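Side-chain contacts in ribulose bisphosphate carboxylase (Pyrococcus horikoshii, PDB 2D69), which probably catalyses the carboxylation of ribulose 1,5-bisphosphate to two molecules of 3-phosphoglycerate, as a magnesium-dependent enzyme of an archaeal AMP degradation pathway: residues E324-I329 / R361-D366; T91-E94 / V99-F102. All blocks are in the same frame, centred on the assembly; numbering follows the deposited sequence.

Contact 1. Residues E324-I329 / R361-D366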
loop_
_atom_site.group_PDB
_atom_site.type_symbol
_atom_site.label_atom_id
_atom_site.label_comp_id
_atom_site.label_asym_id
_atom_site.label_seq_id
_atom_site.Cartn_x
_atom_site.Cartn_y
_atom_site.Cartn_z
ATOM N N GLU A 324 37.427 -33.184 23.010
ATOM C CA GLU A 324 36.180 -33.819 23.457
ATOM C C GLU A 324 34.939 -32.905 23.290
ATOM O O GLU A 324 33.916 -33.324 22.745
ATOM C CB GLU A 324 36.260 -34.215 24.929
ATOM C CG GLU A 324 37.444 -35.086 25.310
ATOM C CD GLU A 324 37.260 -36.557 24.940
ATOM O OE1 GLU A 324 36.757 -37.325 25.810
ATOM O OE2 GLU A 324 37.650 -36.946 23.796
ATOM N N GLU A 325 35.041 -31.676 23.788
ATOM C CA GLU A 325 33.929 -30.713 23.734
ATOM C C GLU A 325 33.580 -30.386 22.290
ATOM O O GLU A 325 32.427 -30.333 21.934
ATOM C CB GLU A 325 34.273 -29.398 24.475
ATOM C CG GLU A 325 33.216 -28.291 24.306
ATOM C CD GLU A 325 33.434 -27.070 25.208
ATOM O OE1 GLU A 325 34.613 -26.647 25.379
ATOM O OE2 GLU A 325 32.424 -26.529 25.743
ATOM N N ILE A 326 34.586 -30.166 21.460
ATOM C CA ILE A 326 34.348 -29.726 20.114
ATOM C C ILE A 326 33.697 -30.816 19.301
ATOM O O ILE A 326 32.736 -30.551 18.553
ATOM C CB ILE A 326 35.621 -29.264 19.462
ATOM C CG1 ILE A 326 36.076 -27.963 20.149
ATOM C CG2 ILE A 326 35.384 -29.022 17.935
ATOM C CD1 ILE A 326 37.464 -27.543 19.751
ATOM N N LYS A 327 34.224 -32.026 19.453
ATOM C CA LYS A 327 33.685 -33.186 18.776
ATOM C C LYS A 327 32.221 -33.435 19.207
ATOM O O LYS A 327 31.426 -33.832 18.399
ATOM C CB LYS A 327 34.546 -34.424 19.047
ATOM C CG LYS A 327 34.120 -35.640 18.213
ATOM C CD LYS A 327 34.314 -35.374 16.674
ATOM C CE LYS A 327 34.226 -36.673 15.819
ATOM N NZ LYS A 327 32.894 -37.377 15.969
ATOM N N ARG A 328 31.883 -33.198 20.474
ATOM C CA ARG A 328 30.517 -33.327 20.943
ATOM C C ARG A 328 29.608 -32.328 20.185
ATOM O O ARG A 328 28.552 -32.709 19.660
ATOM C CB ARG A 328 30.430 -33.092 22.462
ATOM C CG ARG A 328 29.045 -33.368 23.090
ATOM C CD ARG A 328 28.919 -33.055 24.610
ATOM N NE ARG A 328 30.217 -33.187 25.269
ATOM C CZ ARG A 328 30.815 -34.344 25.571
ATOM N NH1 ARG A 328 30.211 -35.503 25.302
ATOM N NH2 ARG A 328 32.019 -34.348 26.162
ATOM N N ILE A 329 30.050 -31.079 20.094
ATOM C CA ILE A 329 29.265 -30.073 19.416
ATOM C C ILE A 329 29.050 -30.430 17.957
ATOM O O ILE A 329 27.910 -30.340 17.472
ATOM C CB ILE A 329 29.869 -28.700 19.566
ATOM C CG1 ILE A 329 29.859 -28.329 21.055
ATOM C CG2 ILE A 329 29.048 -27.662 18.777
ATOM C CD1 ILE A 329 30.752 -27.207 21.433
ATOM N N ARG A 361 40.755 -36.146 9.242
ATOM C CA ARG A 361 40.752 -37.427 9.950
ATOM C C ARG A 361 39.911 -37.335 11.220
ATOM O O ARG A 361 39.095 -38.209 11.492
ATOM C CB ARG A 361 42.173 -37.795 10.344
ATOM C CG ARG A 361 42.420 -39.228 10.631
ATOM C CD ARG A 361 43.903 -39.484 11.027
ATOM N NE ARG A 361 43.993 -39.369 12.485
ATOM C CZ ARG A 361 44.657 -38.432 13.176
ATOM N NH1 ARG A 361 44.593 -38.468 14.500
ATOM N NH2 ARG A 361 45.422 -37.490 12.590
ATOM N N LEU A 362 40.134 -36.274 11.987
ATOM C CA LEU A 362 39.473 -36.076 13.286
ATOM C C LEU A 362 38.029 -35.566 13.213
ATOM O O LEU A 362 37.199 -35.900 14.072
ATOM C CB LEU A 362 40.282 -35.114 14.160
ATOM C CG LEU A 362 41.639 -35.644 14.675
ATOM C CD1 LEU A 362 42.346 -34.568 15.482
ATOM C CD2 LEU A 362 41.503 -36.905 15.520
ATOM N N PHE A 363 37.725 -34.719 12.241
ATOM C CA PHE A 363 36.411 -34.050 12.213
ATOM C C PHE A 363 35.581 -34.285 10.933
ATOM O O PHE A 363 34.522 -33.712 10.794
ATOM C CB PHE A 363 36.566 -32.545 12.456
ATOM C CG PHE A 363 37.111 -32.191 13.830
ATOM C CD1 PHE A 363 38.447 -31.833 13.985
ATOM C CD2 PHE A 363 36.287 -32.206 14.945
ATOM C CE1 PHE A 363 38.971 -31.503 15.223
ATOM C CE2 PHE A 363 36.788 -31.860 16.211
ATOM C CZ PHE A 363 38.141 -31.497 16.353
ATOM N N GLY A 364 36.023 -35.146 10.041
ATOM C CA GLY A 364 35.275 -35.472 8.844
ATOM C C GLY A 364 35.334 -34.459 7.711
ATOM O O GLY A 364 36.026 -33.452 7.777
ATOM N N LYS A 365 34.590 -34.757 6.646
ATOM C CA LYS A 365 34.519 -33.927 5.462
ATOM C C LYS A 365 33.390 -32.905 5.471
ATOM O O LYS A 365 33.310 -32.065 4.573
ATOM C CB LYS A 365 34.323 -34.829 4.275
ATOM C CG LYS A 365 35.495 -35.815 4.100
ATOM C CD LYS A 365 35.361 -36.684 2.849
ATOM C CE LYS A 365 34.337 -37.822 2.992
ATOM N NZ LYS A 365 34.515 -38.723 1.813
ATOM N N ASP A 366 32.468 -33.029 6.420
ATOM C CA ASP A 366 31.340 -32.124 6.486
ATOM C C ASP A 366 31.724 -30.979 7.380
ATOM O O ASP A 366 31.390 -30.952 8.569
ATOM C CB ASP A 366 30.061 -32.826 6.975
ATOM C CG ASP A 366 29.370 -33.610 5.863
ATOM O OD1 ASP A 366 29.665 -33.371 4.674
ATOM O OD2 ASP A 366 28.555 -34.503 6.087
#
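The carbonyl of L362 meets the aliphatic part of K327: CE lies 3.5 Å from L362 O, a van der Waals approach. The lysine's amino group is engaged elsewhere, because the chain bends at chi2 and chi4 and NZ forms a salt bridge with D331, a turn further along its own helix. F363 follows and provides most of the apolar contact. Its ring is set obliquely to both partners: I326 CG2 comes within 3.6 Å of CE2, and K327 CD lies 4.1 Å from CD2. The I326 and F363 side chains cross at about a right angle, whereas those of K327 and F363 run past each other in opposite directions. With CG2 anti to the backbone N of I326 (chi1 of -69° for CG1), this methyl is the branch that reaches the ring. Helices 323-334 and 356-363 follow strands 309-311 and 344-348, the sixth and seventh of the alpha/beta barrel, and F363 bridges these neighbouring outer helices near the end of the second. The ring also meets Y323 and packs on A315, in the loop after strand 309-311. Replacing F363 by alanine removes the ring that I326 CG2 and K327 CD touch, and is likely to open a gap between the two helices. The helix ends at F363, and G364, with positive phi, turns the chain toward strand 368-370.

Contact 2. Residues T91-E94 / V99-F102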
loop_
_atom_site.group_PDB
_atom_site.type_symbol
_atom_site.label_atom_id
_atom_site.label_comp_id
_atom_site.label_asym_id
_atom_site.label_seq_id
_atom_site.Cartn_x
_atom_site.Cartn_y
_atom_site.Cartn_z
ATOM N N THR A 91 3.253 -25.920 29.390
ATOM C CA THR A 91 2.432 -24.817 29.823
ATOM C C THR A 91 3.237 -23.574 30.264
ATOM O O THR A 91 2.658 -22.495 30.493
ATOM C CB THR A 91 1.537 -25.295 30.999
ATOM O OG1 THR A 91 2.350 -25.994 31.931
ATOM C CG2 THR A 91 0.536 -26.394 30.544
ATOM N N LEU A 92 4.541 -23.729 30.502
ATOM C CA LEU A 92 5.370 -22.635 30.952
ATOM C C LEU A 92 5.914 -21.863 29.758
ATOM O O LEU A 92 6.516 -20.807 29.945
ATOM C CB LEU A 92 6.577 -23.144 31.742
ATOM C CG LEU A 92 6.433 -23.478 33.191
ATOM C CD1 LEU A 92 7.601 -24.420 33.534
ATOM C CD2 LEU A 92 6.412 -22.194 34.073
ATOM N N PHE A 93 5.691 -22.365 28.529
ATOM C CA PHE A 93 6.361 -21.814 27.359
ATOM C C PHE A 93 5.475 -21.242 26.281
ATOM O O PHE A 93 4.363 -21.785 25.948
ATOM C CB PHE A 93 7.280 -22.876 26.760
ATOM C CG PHE A 93 8.325 -23.360 27.710
ATOM C CD1 PHE A 93 9.077 -22.465 28.462
ATOM C CD2 PHE A 93 8.426 -24.706 28.020
ATOM C CE1 PHE A 93 10.016 -22.924 29.349
ATOM C CE2 PHE A 93 9.341 -25.159 28.966
ATOM C CZ PHE A 93 10.119 -24.261 29.627
ATOM N N GLU A 94 5.937 -20.136 25.714
ATOM C CA GLU A 94 5.306 -19.617 24.521
ATOM C C GLU A 94 5.949 -20.305 23.377
ATOM O O GLU A 94 7.133 -20.069 23.066
ATOM C CB GLU A 94 5.448 -18.098 24.405
ATOM C CG GLU A 94 4.793 -17.516 23.176
ATOM C CD GLU A 94 5.016 -15.995 23.030
ATOM O OE1 GLU A 94 5.551 -15.291 23.971
ATOM O OE2 GLU A 94 4.584 -15.538 21.966
ATOM N N VAL A 99 13.365 -17.106 22.429
ATOM C CA VAL A 99 13.553 -15.943 23.319
ATOM C C VAL A 99 12.908 -16.214 24.658
ATOM O O VAL A 99 13.533 -16.043 25.731
ATOM C CB VAL A 99 12.990 -14.627 22.679
ATOM C CG1 VAL A 99 13.231 -13.480 23.550
ATOM C CG2 VAL A 99 13.623 -14.329 21.248
ATOM N N GLN A 100 11.657 -16.618 24.648
ATOM C CA GLN A 100 10.951 -16.840 25.936
ATOM C C GLN A 100 11.466 -18.048 26.723
ATOM O O GLN A 100 11.533 -18.017 27.985
ATOM C CB GLN A 100 9.405 -16.916 25.743
ATOM C CG GLN A 100 8.643 -16.920 27.160
ATOM C CD GLN A 100 8.343 -18.318 27.705
ATOM O OE1 GLN A 100 7.963 -18.482 28.888
ATOM N NE2 GLN A 100 8.490 -19.318 26.862
ATOM N N LEU A 101 11.795 -19.133 26.018
ATOM C CA LEU A 101 12.441 -20.315 26.624
ATOM C C LEU A 101 13.691 -19.893 27.410
ATOM O O LEU A 101 13.833 -20.176 28.634
ATOM C CB LEU A 101 12.801 -21.345 25.539
ATOM C CG LEU A 101 13.618 -22.559 26.065
ATOM C CD1 LEU A 101 12.866 -23.241 27.174
ATOM C CD2 LEU A 101 13.937 -23.527 24.954
ATOM N N PHE A 102 14.578 -19.169 26.746
ATOM C CA PHE A 102 15.825 -18.726 27.356
ATOM C C PHE A 102 15.620 -17.699 28.450
ATOM O O PHE A 102 16.376 -17.669 29.403
ATOM C CB PHE A 102 16.801 -18.206 26.300
ATOM C CG PHE A 102 17.691 -19.281 25.738
ATOM C CD1 PHE A 102 17.210 -20.577 25.529
ATOM C CD2 PHE A 102 19.033 -19.028 25.489
ATOM C CE1 PHE A 102 18.058 -21.584 25.038
ATOM C CE2 PHE A 102 19.851 -20.017 24.978
ATOM C CZ PHE A 102 19.354 -21.304 24.764
#
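In the N-terminal domain of this form III Rubisco, the loop after strand 81-88 folds back on the first turns of helix 98-105, so that L92, F93 and E94 meet Q100 and L101. F93 takes apolar contacts on both faces of its ring. Over one face sits L101 CD1, 4.0 Å from the ring centroid and 26° off the normal, a CH-pi contact offset toward the rim, where CE1 is the nearest ring atom at 3.6 Å. The opposite face receives CB of the preceding L92, 4.1 Å above the plane and over the centre. The Q100 carboxamide arrives at the ring's edge, near its plane, with the amide and ring planes 62° apart. Its CG is anti to the backbone N and the chain then bends at chi2 (-93°), which lays the amide along the loop backbone; its two terminal atoms, OE1 and NE2 as modelled, lie 2.9 Å from L92 O and E94 N respectively. A polar side chain from the helix is thereby set against the backbone of the loop, while L101 supplies the apolar part. The extended E94 side chain reaches into the subunit interface, where its carboxylate forms a hydrogen bond with T192 and a salt bridge with R237, both of the second subunit. A third subunit brings Y127 against T91. Within the chain, helix 98-105 rests on helix 258-271 of the barrel domain, through V99 on W258 and S259, and through the edge-to-face pair of F102 with W258.

How the contacts relate
The two contacts share no element: contact 1 joins successive outer helices of the catalytic barrel, whereas contact 2 pins a loop to the helix that follows it in the N-terminal domain. Their centres are about 31 Å apart and their nearest atoms about 13 Å. Contact 1 is partly buried and aromatic-aliphatic, with the one charged end, of K327, paired to D331 of its own helix, and no other subunit touches it. Contact 2 is buried at an interface and adds a polar side chain against backbone, and its charged residue is held by another subunit. Within the chain, contact 1 lies nearer the predicted substrate site, I326 being about 7 Å from R279, side chain to side chain.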